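Local coordinates for protein tautomerase (Bordetella trematum, PDB 6VVR) that belongs to the tautomerase family of the MIF clan, small enzymes with two beta-alpha-beta units per chain, and assembles here as a trimer, at residues H6-H11 against A58-V63; N64-A69 against R103-T108; D25-S30 against L81-A86. One frame throughout, in Å; residues are numbered along the deposited sequence.

Interaction 1. Residues H6-H11 against A58-V63; sequences HIMQGH and AAMALV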
ATOM      1  N   HIS A   6       1.852  -9.721  -2.335  1.00 18.67           N
ATOM      2  CA  HIS A   6       1.764 -10.199  -0.964  1.00 23.43           C
ATOM      3  C   HIS A   6       1.330 -11.653  -1.018  1.00 21.71           C
ATOM      4  O   HIS A   6       0.246 -11.943  -1.523  1.00 21.63           O
ATOM      5  CB  HIS A   6       0.768  -9.339  -0.178  1.00 21.79           C
ATOM      6  CG  HIS A   6       1.063  -7.874  -0.268  1.00 23.63           C
ATOM      7  ND1 HIS A   6       1.781  -7.201   0.698  1.00 23.72           N
ATOM      8  CD2 HIS A   6       0.777  -6.960  -1.228  1.00 23.87           C
ATOM      9  CE1 HIS A   6       1.906  -5.932   0.348  1.00 25.73           C
ATOM     10  NE2 HIS A   6       1.308  -5.761  -0.818  1.00 23.82           N
ATOM     11  N   ILE A   7       2.193 -12.563  -0.562  1.00 21.81           N
ATOM     12  CA  ILE A   7       1.955 -13.995  -0.705  1.00 20.27           C
ATOM     13  C   ILE A   7       2.239 -14.676   0.624  1.00 20.43           C
ATOM     14  O   ILE A   7       2.863 -14.113   1.522  1.00 22.42           O
ATOM     15  CB  ILE A   7       2.798 -14.636  -1.829  1.00 20.41           C
ATOM     16  CG1 ILE A   7       4.284 -14.536  -1.518  1.00 21.28           C
ATOM     17  CG2 ILE A   7       2.492 -13.985  -3.169  1.00 21.19           C
ATOM     18  CD1 ILE A   7       5.156 -15.319  -2.496  1.00 25.69           C
ATOM     19  N   MET A   8       1.758 -15.908   0.739  1.00 23.57           N
ATOM     20  CA  MET A   8       2.017 -16.698   1.928  1.00 25.29           C
ATOM     21  C   MET A   8       3.456 -17.196   1.913  1.00 26.18           C
ATOM     22  O   MET A   8       4.027 -17.472   0.851  1.00 26.69           O
ATOM     23  CB  MET A   8       1.059 -17.891   2.004  1.00 25.97           C
ATOM     24  CG  MET A   8      -0.417 -17.523   1.940  1.00 26.44           C
ATOM     25  SD  MET A   8      -0.815 -16.242   3.136  1.00 27.59           S
ATOM     26  CE  MET A   8      -0.501 -17.077   4.684  1.00 28.38           C
ATOM     27  N   GLN A   9       4.045 -17.294   3.102  1.00 25.38           N
ATOM     28  CA  GLN A   9       5.306 -18.007   3.258  1.00 30.94           C
ATOM     29  C   GLN A   9       5.167 -19.431   2.734  1.00 30.19           C
ATOM     30  O   GLN A   9       4.094 -20.033   2.784  1.00 32.23           O
ATOM     31  CB  GLN A   9       5.720 -18.057   4.732  1.00 32.00           C
ATOM     32  CG  GLN A   9       6.292 -16.776   5.300  1.00 35.71           C
ATOM     33  CD  GLN A   9       6.691 -16.933   6.758  1.00 38.55           C
ATOM     34  OE1 GLN A   9       6.592 -18.023   7.324  1.00 42.23           O
ATOM     35  NE2 GLN A   9       7.130 -15.843   7.376  1.00 37.49           N
ATOM     36  N   GLY A  10       6.266 -19.981   2.240  1.00 31.91           N
ATOM     37  CA  GLY A  10       6.305 -21.384   1.881  1.00 34.73           C
ATOM     38  C   GLY A  10       6.669 -21.681   0.448  1.00 32.77           C
ATOM     39  O   GLY A  10       6.935 -22.851   0.131  1.00 36.27           O
ATOM     40  N   HIS A  11       6.686 -20.700  -0.444  1.00 27.53           N
ATOM     41  CA  HIS A  11       7.084 -20.952  -1.820  1.00 28.35           C
ATOM     42  C   HIS A  11       8.597 -20.812  -1.947  1.00 29.49           C
ATOM     43  O   HIS A  11       9.234 -20.085  -1.179  1.00 30.53           O
ATOM     44  CB  HIS A  11       6.361 -19.998  -2.774  1.00 27.49           C
ATOM     45  CG  HIS A  11       4.871 -20.157  -2.761  1.00 30.82           C
ATOM     46  ND1 HIS A  11       4.218 -21.114  -3.508  1.00 31.69           N
ATOM     47  CD2 HIS A  11       3.908 -19.491  -2.079  1.00 31.23           C
ATOM     48  CE1 HIS A  11       2.916 -21.023  -3.295  1.00 31.84           C
ATOM     49  NE2 HIS A  11       2.701 -20.048  -2.432  1.00 29.85           N
ATOM     50  N   ALA A  58      -5.871 -18.721   6.624  1.00 27.66           N
ATOM     51  CA  ALA A  58      -6.306 -19.129   5.298  1.00 27.70           C
ATOM     52  C   ALA A  58      -5.383 -18.530   4.245  1.00 30.76           C
ATOM     53  O   ALA A  58      -4.831 -17.440   4.415  1.00 34.05           O
ATOM     54  CB  ALA A  58      -7.752 -18.701   5.048  1.00 31.09           C
ATOM     55  N   ALA A  59      -5.203 -19.257   3.154  1.00 33.92           N
ATOM     56  CA  ALA A  59      -4.263 -18.814   2.135  1.00 32.16           C
ATOM     57  C   ALA A  59      -4.822 -17.625   1.361  1.00 32.35           C
ATOM     58  O   ALA A  59      -6.032 -17.514   1.139  1.00 29.45           O
ATOM     59  CB  ALA A  59      -3.936 -19.964   1.183  1.00 35.55           C
ATOM     60  N   MET A  60      -3.928 -16.717   0.974  1.00 28.33           N
ATOM     61  CA  MET A  60      -4.285 -15.596   0.120  1.00 26.11           C
ATOM     62  C   MET A  60      -3.067 -15.184  -0.691  1.00 26.79           C
ATOM     63  O   MET A  60      -1.920 -15.478  -0.336  1.00 22.61           O
ATOM     64  CB  MET A  60      -4.815 -14.395   0.925  1.00 27.86           C
ATOM     65  CG  MET A  60      -3.798 -13.706   1.819  1.00 26.03           C
ATOM     66  SD  MET A  60      -2.847 -12.444   0.922  1.00 23.73           S
ATOM     67  CE  MET A  60      -1.225 -12.680   1.668  1.00 24.30           C
ATOM     68  N   ALA A  61      -3.337 -14.509  -1.800  1.00 24.23           N
ATOM     69  CA  ALA A  61      -2.341 -13.718  -2.497  1.00 21.76           C
ATOM     70  C   ALA A  61      -3.004 -12.412  -2.885  1.00 23.51           C
ATOM     71  O   ALA A  61      -4.216 -12.359  -3.125  1.00 22.31           O
ATOM     72  CB  ALA A  61      -1.775 -14.426  -3.737  1.00 23.85           C
ATOM     73  N   LEU A  62      -2.208 -11.352  -2.917  1.00 22.47           N
ATOM     74  CA  LEU A  62      -2.719 -10.019  -3.200  1.00 22.20           C
ATOM     75  C   LEU A  62      -1.732  -9.284  -4.091  1.00 23.18           C
ATOM     76  O   LEU A  62      -0.543  -9.220  -3.770  1.00 22.17           O
ATOM     77  CB  LEU A  62      -2.941  -9.236  -1.903  1.00 21.17           C
ATOM     78  CG  LEU A  62      -3.361  -7.779  -2.099  1.00 21.49           C
ATOM     79  CD1 LEU A  62      -4.773  -7.694  -2.714  1.00 23.41           C
ATOM     80  CD2 LEU A  62      -3.282  -7.027  -0.774  1.00 21.56           C
ATOM     81  N   VAL A  63      -2.220  -8.741  -5.208  1.00 20.87           N
ATOM     82  CA  VAL A  63      -1.421  -7.893  -6.091  1.00 20.35           C
ATOM     83  C   VAL A  63      -2.035  -6.500  -6.068  1.00 22.14           C
ATOM     84  O   VAL A  63      -3.166  -6.308  -6.527  1.00 22.42           O
ATOM     85  CB  VAL A  63      -1.356  -8.448  -7.527  1.00 20.31           C
ATOM     86  CG1 VAL A  63      -0.456  -7.570  -8.402  1.00 21.99           C
ATOM     87  CG2 VAL A  63      -0.854  -9.904  -7.544  1.00 20.06           C
TER
HETATM   88  O   HOH W   1       0.183 -16.903  -1.538  1.00 28.27           O
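H6 and L62 pair through both of their backbone polar groups, H6 N giving its hydrogen to L62 O (2.8 Å, 145° at the hydrogen) and L62 N returning one to H6 O (2.9 Å). Each donor lies in the plane of the carbonyl it meets, as expected of an antiparallel hydrogen-bonded pair. H6 O also receives a CA-H contact from A61, with A61 CA at 3.3 Å. The two side chains leave the sheet on one side and run alongside each other. With its CG beside the backbone N (chi1 -53°), the imidazole of H6 points its CD2 edge at L62 O, 3.6 Å away and in the ring plane. A leucine suits the neighbouring place, giving that edge an apolar flank.

The pairing belongs to the seam between antiparallel strands 2-8 and 61-68, the middle of the four-stranded sheet, where the two beta-alpha-beta units of the tautomerase fold meet. At the end of strand 2-8 the strands part and a water takes over, accepting from M8 N and donating to M60 O at 2.8 Å. Two methionines, flexible enough to fold onto each other, meet beside this water bridge. M8 bends at chi2 and chi3 and lays CG against M60 O (3.4 Å), while its SD meets M60 CE at 3.9 Å. M60 starts with CG between N and the carbonyl carbon (chi1 67°) and bends again at chi2 and chi3, which brings CE near H6 O. M60 N, buried under the M8 side chain, has no hydrogen-bond partner in the model, and neither has A58 O.

Further out, Y45 bonds to H6 ND1 and N4 to H6 NE2, which fixes the rotation of the ring. I41 of the second subunit packs on H6, and L2 of that subunit on L62.

Interaction 2. Residues N64-A69 against R103-T108; sequences NVDLIA and RDIPKT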
ATOM      1  N   ASN A  64      -1.298  -5.531  -5.532  1.00 19.87           N
ATOM      2  CA  ASN A  64      -1.684  -4.129  -5.578  1.00 20.26           C
ATOM      3  C   ASN A  64      -0.948  -3.437  -6.715  1.00 23.56           C
ATOM      4  O   ASN A  64       0.283  -3.532  -6.806  1.00 23.54           O
ATOM      5  CB  ASN A  64      -1.354  -3.433  -4.258  1.00 21.31           C
ATOM      6  CG  ASN A  64      -2.171  -3.962  -3.101  1.00 25.60           C
ATOM      7  OD1 ASN A  64      -3.320  -4.367  -3.270  1.00 21.98           O
ATOM      8  ND2 ASN A  64      -1.577  -3.959  -1.911  1.00 24.70           N
ATOM      9  N   VAL A  65      -1.694  -2.724  -7.561  1.00 20.05           N
ATOM     10  CA  VAL A  65      -1.152  -2.067  -8.749  1.00 20.62           C
ATOM     11  C   VAL A  65      -1.455  -0.580  -8.658  1.00 24.73           C
ATOM     12  O   VAL A  65      -2.627  -0.179  -8.669  1.00 22.31           O
ATOM     13  CB  VAL A  65      -1.743  -2.635 -10.047  1.00 20.78           C
ATOM     14  CG1 VAL A  65      -1.063  -1.985 -11.258  1.00 20.80           C
ATOM     15  CG2 VAL A  65      -1.648  -4.155 -10.081  1.00 19.76           C
ATOM     16  N   ASP A  66      -0.407   0.237  -8.565  1.00 21.94           N
ATOM     17  CA  ASP A  66      -0.537   1.674  -8.741  1.00 20.91           C
ATOM     18  C   ASP A  66      -0.147   1.978 -10.179  1.00 22.44           C
ATOM     19  O   ASP A  66       0.986   1.695 -10.589  1.00 23.87           O
ATOM     20  CB  ASP A  66       0.348   2.442  -7.757  1.00 20.60           C
ATOM     21  CG  ASP A  66      -0.096   2.265  -6.321  1.00 26.49           C
ATOM     22  OD1 ASP A  66      -1.311   2.314  -6.049  1.00 27.75           O
ATOM     23  OD2 ASP A  66       0.766   2.061  -5.458  1.00 30.10           O
ATOM     24  N   LEU A  67      -1.090   2.494 -10.957  1.00 18.64           N
ATOM     25  CA  LEU A  67      -0.836   2.729 -12.369  1.00 21.33           C
ATOM     26  C   LEU A  67      -1.435   4.057 -12.809  1.00 21.75           C
ATOM     27  O   LEU A  67      -2.391   4.566 -12.223  1.00 21.11           O
ATOM     28  CB  LEU A  67      -1.376   1.591 -13.247  1.00 22.59           C
ATOM     29  CG  LEU A  67      -2.863   1.584 -13.605  1.00 22.41           C
ATOM     30  CD1 LEU A  67      -3.140   0.547 -14.683  1.00 25.14           C
ATOM     31  CD2 LEU A  67      -3.701   1.316 -12.361  1.00 21.89           C
ATOM     32  N   ILE A  68      -0.835   4.619 -13.857  1.00 21.91           N
ATOM     33  CA  ILE A  68      -1.300   5.887 -14.389  1.00 22.51           C
ATOM     34  C   ILE A  68      -2.737   5.753 -14.873  1.00 25.17           C
ATOM     35  O   ILE A  68      -3.092   4.803 -15.583  1.00 24.95           O
ATOM     36  CB  ILE A  68      -0.362   6.359 -15.507  1.00 24.52           C
ATOM     37  CG1 ILE A  68       1.012   6.673 -14.921  1.00 26.62           C
ATOM     38  CG2 ILE A  68      -0.936   7.594 -16.188  1.00 27.31           C
ATOM     39  CD1 ILE A  68       2.116   6.753 -15.978  1.00 30.72           C
ATOM     40  N   ALA A  69      -3.568   6.718 -14.489  1.00 21.31           N
ATOM     41  CA  ALA A  69      -4.967   6.732 -14.881  1.00 24.26           C
ATOM     42  C   ALA A  69      -5.102   6.848 -16.395  1.00 25.17           C
ATOM     43  O   ALA A  69      -4.177   7.262 -17.102  1.00 28.99           O
ATOM     44  CB  ALA A  69      -5.695   7.900 -14.212  1.00 25.09           C
ATOM     45  N   ARG A 103      -5.109   0.853  -8.454  1.00 20.01           N
ATOM     46  CA  ARG A 103      -5.278   2.224  -7.986  1.00 21.50           C
ATOM     47  C   ARG A 103      -4.912   3.148  -9.139  1.00 20.84           C
ATOM     48  O   ARG A 103      -3.740   3.234  -9.520  1.00 20.53           O
ATOM     49  CB  ARG A 103      -4.424   2.492  -6.749  1.00 21.88           C
ATOM     50  CG  ARG A 103      -4.576   1.414  -5.682  1.00 25.57           C
ATOM     51  CD  ARG A 103      -4.272   1.952  -4.298  1.00 28.74           C
ATOM     52  NE  ARG A 103      -4.168   0.865  -3.330  1.00 30.05           N
ATOM     53  CZ  ARG A 103      -3.063   0.153  -3.121  1.00 26.52           C
ATOM     54  NH1 ARG A 103      -3.066  -0.805  -2.204  1.00 23.06           N
ATOM     55  NH2 ARG A 103      -1.953   0.416  -3.811  1.00 22.35           N
ATOM     56  N   ASP A 104      -5.924   3.799  -9.716  1.00 22.31           N
ATOM     57  CA  ASP A 104      -5.714   4.762 -10.795  1.00 22.55           C
ATOM     58  C   ASP A 104      -5.044   6.002 -10.221  1.00 24.25           C
ATOM     59  O   ASP A 104      -5.620   6.676  -9.362  1.00 24.31           O
ATOM     60  CB  ASP A 104      -7.046   5.135 -11.443  1.00 24.76           C
ATOM     61  CG  ASP A 104      -7.296   4.410 -12.763  1.00 27.10           C
ATOM     62  OD1 ASP A 104      -6.429   3.645 -13.224  1.00 26.88           O
ATOM     63  OD2 ASP A 104      -8.381   4.631 -13.348  1.00 31.61           O
ATOM     64  N   ILE A 105      -3.845   6.306 -10.700  1.00 20.62           N
ATOM     65  CA  ILE A 105      -3.055   7.444 -10.232  1.00 20.33           C
ATOM     66  C   ILE A 105      -3.029   8.483 -11.352  1.00 18.25           C
ATOM     67  O   ILE A 105      -2.464   8.215 -12.423  1.00 22.27           O
ATOM     68  CB  ILE A 105      -1.635   7.015  -9.842  1.00 20.30           C
ATOM     69  CG1 ILE A 105      -1.655   5.850  -8.829  1.00 21.30           C
ATOM     70  CG2 ILE A 105      -0.837   8.207  -9.298  1.00 20.38           C
ATOM     71  CD1 ILE A 105      -2.364   6.168  -7.497  1.00 20.89           C
ATOM     72  N   PRO A 106      -3.603   9.674 -11.160  1.00 21.96           N
ATOM     73  CA  PRO A 106      -3.491  10.721 -12.188  1.00 20.63           C
ATOM     74  C   PRO A 106      -2.037  11.029 -12.518  1.00 21.55           C
ATOM     75  O   PRO A 106      -1.151  10.901 -11.672  1.00 21.97           O
ATOM     76  CB  PRO A 106      -4.185  11.926 -11.542  1.00 23.06           C
ATOM     77  CG  PRO A 106      -5.193  11.308 -10.616  1.00 24.68           C
ATOM     78  CD  PRO A 106      -4.511  10.073 -10.065  1.00 24.29           C
ATOM     79  N   LYS A 107      -1.805  11.458 -13.765  1.00 21.91           N
ATOM     80  CA  LYS A 107      -0.439  11.689 -14.233  1.00 23.10           C
ATOM     81  C   LYS A 107       0.294  12.728 -13.395  1.00 22.46           C
ATOM     82  O   LYS A 107       1.527  12.673 -13.284  1.00 23.35           O
ATOM     83  CB  LYS A 107      -0.456  12.120 -15.697  1.00 24.42           C
ATOM     84  CG  LYS A 107      -0.931  11.036 -16.640  1.00 27.37           C
ATOM     85  CD  LYS A 107      -0.746  11.441 -18.093  1.00 35.22           C
ATOM     86  CE  LYS A 107      -1.192  10.326 -19.012  1.00 39.00           C
ATOM     87  NZ  LYS A 107      -1.209  10.768 -20.429  1.00 42.12           N
ATOM     88  N   THR A 108      -0.430  13.688 -12.813  1.00 22.41           N
ATOM     89  CA  THR A 108       0.187  14.666 -11.917  1.00 22.62           C
ATOM     90  C   THR A 108       0.614  14.065 -10.581  1.00 24.28           C
ATOM     91  O   THR A 108       1.407  14.691  -9.862  1.00 23.10           O
ATOM     92  CB  THR A 108      -0.778  15.820 -11.638  1.00 25.97           C
ATOM     93  OG1 THR A 108      -1.977  15.298 -11.049  1.00 23.96           O
ATOM     94  CG2 THR A 108      -1.130  16.583 -12.912  1.00 24.93           C
TER
HETATM   95  O   HOH W   2      -5.553   3.373 -15.710  1.00 25.89           O
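R103 and D66 cross at a slant on one side of the sheet. The arginine chain is extended from CG to NE, which carries the guanidinium back alongside D66 to N64. NH2 meets D66 OD1 at 3.0 Å in a salt bridge, on the syn side of the carboxylate but 31° out of its plane. The oxygen is almost exactly in the guanidinium plane, but the carboxylate is turned, the two planes standing 39° apart. The amide of N64 lies by the same guanidinium, N64 CG 3.4 Å from R103 NH1, without bonding to it; N64 ND2 bonds to N4 instead.

On the other side, the L67 branch CD2 leans over R103 O (3.4 Å) and passes D104 OD1 at 3.7 Å, while D104 turns OD2 to K76. At the far end I68 and K107 meet crosswise, CG2 against CG at a tight 3.5 Å. Parallel-strand bonds run from R103 N to V65 O (2.7 Å) through to A69 N on I105 O; helix 73-91 connects the two strands, making a beta-alpha-beta unit.

D66 OD2 also salt-bridges R103 of the third subunit, and R103 NH1 reaches D66 of the second, a double span that the long arginine chain suits. Alternating charges thus link the three subunits, and the carboxylates probably offset the closeness of neighbouring arginines.

Interaction 3. Residues D25-S30 against L81-A86; sequences DAVVQS and LALNQA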
ATOM      1  N   ASP A  25       5.604  -9.767 -17.117  1.00 27.60           N
ATOM      2  CA  ASP A  25       5.109 -10.088 -18.457  1.00 28.77           C
ATOM      3  C   ASP A  25       3.597  -9.929 -18.561  1.00 27.01           C
ATOM      4  O   ASP A  25       3.082  -9.514 -19.603  1.00 28.17           O
ATOM      5  CB  ASP A  25       5.500 -11.511 -18.849  1.00 31.87           C
ATOM      6  CG  ASP A  25       5.421 -11.737 -20.340  1.00 44.20           C
ATOM      7  OD1 ASP A  25       5.946 -10.898 -21.117  1.00 50.22           O
ATOM      8  OD2 ASP A  25       4.791 -12.734 -20.752  1.00 49.81           O
ATOM      9  N   ALA A  26       2.864 -10.247 -17.494  1.00 28.72           N
ATOM     10  CA  ALA A  26       1.412 -10.100 -17.549  1.00 25.55           C
ATOM     11  C   ALA A  26       1.024  -8.642 -17.710  1.00 26.97           C
ATOM     12  O   ALA A  26       0.047  -8.325 -18.399  1.00 27.72           O
ATOM     13  CB  ALA A  26       0.763 -10.696 -16.296  1.00 25.73           C
ATOM     14  N   VAL A  27       1.787  -7.730 -17.097  1.00 25.68           N
ATOM     15  CA  VAL A  27       1.505  -6.306 -17.264  1.00 25.00           C
ATOM     16  C   VAL A  27       1.760  -5.887 -18.703  1.00 25.11           C
ATOM     17  O   VAL A  27       0.939  -5.211 -19.331  1.00 24.67           O
ATOM     18  CB  VAL A  27       2.343  -5.461 -16.290  1.00 26.54           C
ATOM     19  CG1 VAL A  27       2.077  -3.982 -16.543  1.00 24.16           C
ATOM     20  CG2 VAL A  27       2.027  -5.828 -14.847  1.00 22.99           C
ATOM     21  N   VAL A  28       2.918  -6.270 -19.237  1.00 24.24           N
ATOM     22  CA  VAL A  28       3.272  -5.910 -20.605  1.00 28.93           C
ATOM     23  C   VAL A  28       2.243  -6.456 -21.587  1.00 29.00           C
ATOM     24  O   VAL A  28       1.758  -5.735 -22.464  1.00 30.57           O
ATOM     25  CB  VAL A  28       4.695  -6.414 -20.921  1.00 30.83           C
ATOM     26  CG1 VAL A  28       5.031  -6.211 -22.402  1.00 32.24           C
ATOM     27  CG2 VAL A  28       5.713  -5.712 -20.020  1.00 29.54           C
ATOM     28  N   GLN A  29       1.872  -7.731 -21.446  1.00 28.40           N
ATOM     29  CA  GLN A  29       1.007  -8.344 -22.453  1.00 32.38           C
ATOM     30  C   GLN A  29      -0.410  -7.793 -22.381  1.00 31.56           C
ATOM     31  O   GLN A  29      -1.044  -7.556 -23.419  1.00 30.58           O
ATOM     32  CB  GLN A  29       1.003  -9.867 -22.294  1.00 29.97           C
ATOM     33  CG  GLN A  29       2.291 -10.559 -22.760  1.00 38.88           C
ATOM     34  CD  GLN A  29       2.802 -10.037 -24.102  1.00 43.03           C
ATOM     35  OE1 GLN A  29       3.876  -9.440 -24.178  1.00 46.52           O
ATOM     36  NE2 GLN A  29       2.034 -10.265 -25.164  1.00 49.81           N
ATOM     37  N   SER A  30      -0.922  -7.558 -21.171  1.00 27.02           N
ATOM     38  CA  SER A  30      -2.338  -7.248 -21.040  1.00 26.33           C
ATOM     39  C   SER A  30      -2.656  -5.801 -21.395  1.00 30.36           C
ATOM     40  O   SER A  30      -3.699  -5.542 -22.004  1.00 29.12           O
ATOM     41  CB  SER A  30      -2.825  -7.571 -19.623  1.00 27.20           C
ATOM     42  OG  SER A  30      -2.276  -6.677 -18.678  1.00 27.22           O
ATOM     43  N   LEU A  81      -7.380  -9.761 -14.830  1.00 22.84           N
ATOM     44  CA  LEU A  81      -7.471 -11.169 -15.200  1.00 22.75           C
ATOM     45  C   LEU A  81      -6.088 -11.768 -15.413  1.00 24.90           C
ATOM     46  O   LEU A  81      -5.802 -12.861 -14.912  1.00 24.85           O
ATOM     47  CB  LEU A  81      -8.322 -11.316 -16.462  1.00 23.51           C
ATOM     48  CG  LEU A  81      -8.693 -12.712 -16.970  1.00 29.75           C
ATOM     49  CD1 LEU A  81      -9.490 -13.480 -15.925  1.00 27.27           C
ATOM     50  CD2 LEU A  81      -9.503 -12.588 -18.257  1.00 26.00           C
ATOM     51  N   ALA A  82      -5.221 -11.059 -16.142  1.00 22.65           N
ATOM     52  CA  ALA A  82      -3.896 -11.590 -16.449  1.00 26.13           C
ATOM     53  C   ALA A  82      -3.036 -11.695 -15.197  1.00 25.96           C
ATOM     54  O   ALA A  82      -2.260 -12.646 -15.047  1.00 23.97           O
ATOM     55  CB  ALA A  82      -3.207 -10.717 -17.502  1.00 23.04           C
ATOM     56  N   LEU A  83      -3.141 -10.718 -14.292  1.00 22.66           N
ATOM     57  CA  LEU A  83      -2.386 -10.802 -13.046  1.00 24.45           C
ATOM     58  C   LEU A  83      -2.902 -11.931 -12.161  1.00 22.32           C
ATOM     59  O   LEU A  83      -2.110 -12.692 -11.593  1.00 23.26           O
ATOM     60  CB  LEU A  83      -2.441  -9.464 -12.308  1.00 23.91           C
ATOM     61  CG  LEU A  83      -1.665  -8.332 -12.988  1.00 22.22           C
ATOM     62  CD1 LEU A  83      -1.959  -7.009 -12.307  1.00 26.40           C
ATOM     63  CD2 LEU A  83      -0.164  -8.625 -12.986  1.00 25.56           C
ATOM     64  N   ASN A  84      -4.228 -12.065 -12.034  1.00 22.53           N
ATOM     65  CA  ASN A  84      -4.780 -13.169 -11.253  1.00 25.49           C
ATOM     66  C   ASN A  84      -4.268 -14.510 -11.771  1.00 24.28           C
ATOM     67  O   ASN A  84      -3.799 -15.351 -10.995  1.00 24.08           O
ATOM     68  CB  ASN A  84      -6.314 -13.123 -11.268  1.00 22.68           C
ATOM     69  CG  ASN A  84      -6.946 -13.725  -9.995  1.00 28.97           C
ATOM     70  OD1 ASN A  84      -7.162 -14.936  -9.911  1.00 26.88           O
ATOM     71  ND2 ASN A  84      -7.252 -12.875  -9.014  1.00 26.70           N
ATOM     72  N   GLN A  85      -4.328 -14.717 -13.086  1.00 24.73           N
ATOM     73  CA  GLN A  85      -3.868 -15.981 -13.660  1.00 28.28           C
ATOM     74  C   GLN A  85      -2.359 -16.167 -13.504  1.00 28.50           C
ATOM     75  O   GLN A  85      -1.898 -17.297 -13.291  1.00 29.86           O
ATOM     76  CB  GLN A  85      -4.289 -16.070 -15.133  1.00 28.54           C
ATOM     77  CG  GLN A  85      -5.823 -16.143 -15.329  1.00 31.03           C
ATOM     78  CD  GLN A  85      -6.268 -15.862 -16.764  1.00 34.77           C
ATOM     79  OE1 GLN A  85      -5.488 -15.392 -17.587  1.00 35.50           O
ATOM     80  NE2 GLN A  85      -7.545 -16.130 -17.058  1.00 36.53           N
ATOM     81  N   ALA A  86      -1.579 -15.085 -13.583  1.00 24.65           N
ATOM     82  CA  ALA A  86      -0.138 -15.193 -13.367  1.00 27.66           C
ATOM     83  C   ALA A  86       0.181 -15.684 -11.959  1.00 25.79           C
ATOM     84  O   ALA A  86       1.069 -16.525 -11.768  1.00 27.95           O
ATOM     85  CB  ALA A  86       0.534 -13.843 -13.637  1.00 26.15           C
TER
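Two helices lie nearly antiparallel on one face of the sheet, as in the tautomerase fold, where each beta-alpha-beta unit contributes one. The segments 25-30 and 81-86 cross at 151° with their axes 8.9 Å apart, a spacing that small residues allow. A26 faces the other helix with a bare methyl, its CB lying 4.1 Å from A82 CB and the same distance from A86 CB. Its other neighbour is L83, whose CD2 branch reaches across and ends 4.0 Å from both A26 CB and V27 CG2, wedging the longer side chain beneath the alanines.

S30 adds another small contact, its CB 3.8 Å from A82 CB. Its hydroxyl does not cross: with chi1 at 69°, OG turns back along its own helix and donates to A26 O (2.9 Å). That carbonyl already accepts a bond from S30 N, and the two donors approach from opposite faces of its plane. Serine therefore fits an apolar interface, since its polar end is spent at home.

L83 and V27 both descend onto L3 of strand 2-8, L83 also touches V100 of strand 98-105, and L23 of helix 13-31 touches L83 and A86.

How the interactions relate
Interactions 1 and 2 follow each other along strand 61-68, which lies between strands 2-8 and 98-105; interaction 1 samples its pairing with the first, interaction 2 with the second. Their centres are about 24 Å apart, on opposite sides of the chain's centre. They meet where H6 NE2 packs 3.6 Å from N64 ND2. Interaction 3 lies in the helical layer over the same sheet, its centre about 17 Å from each of theirs. L83 joins the layers, its CD1 lying 3.6 Å from V65 CG2 and 4.2 Å from V63 CG1. V65 of interaction 2 and V27 of interaction 3 both pack against P1, the amino-terminal proline that typifies tautomerase active sites.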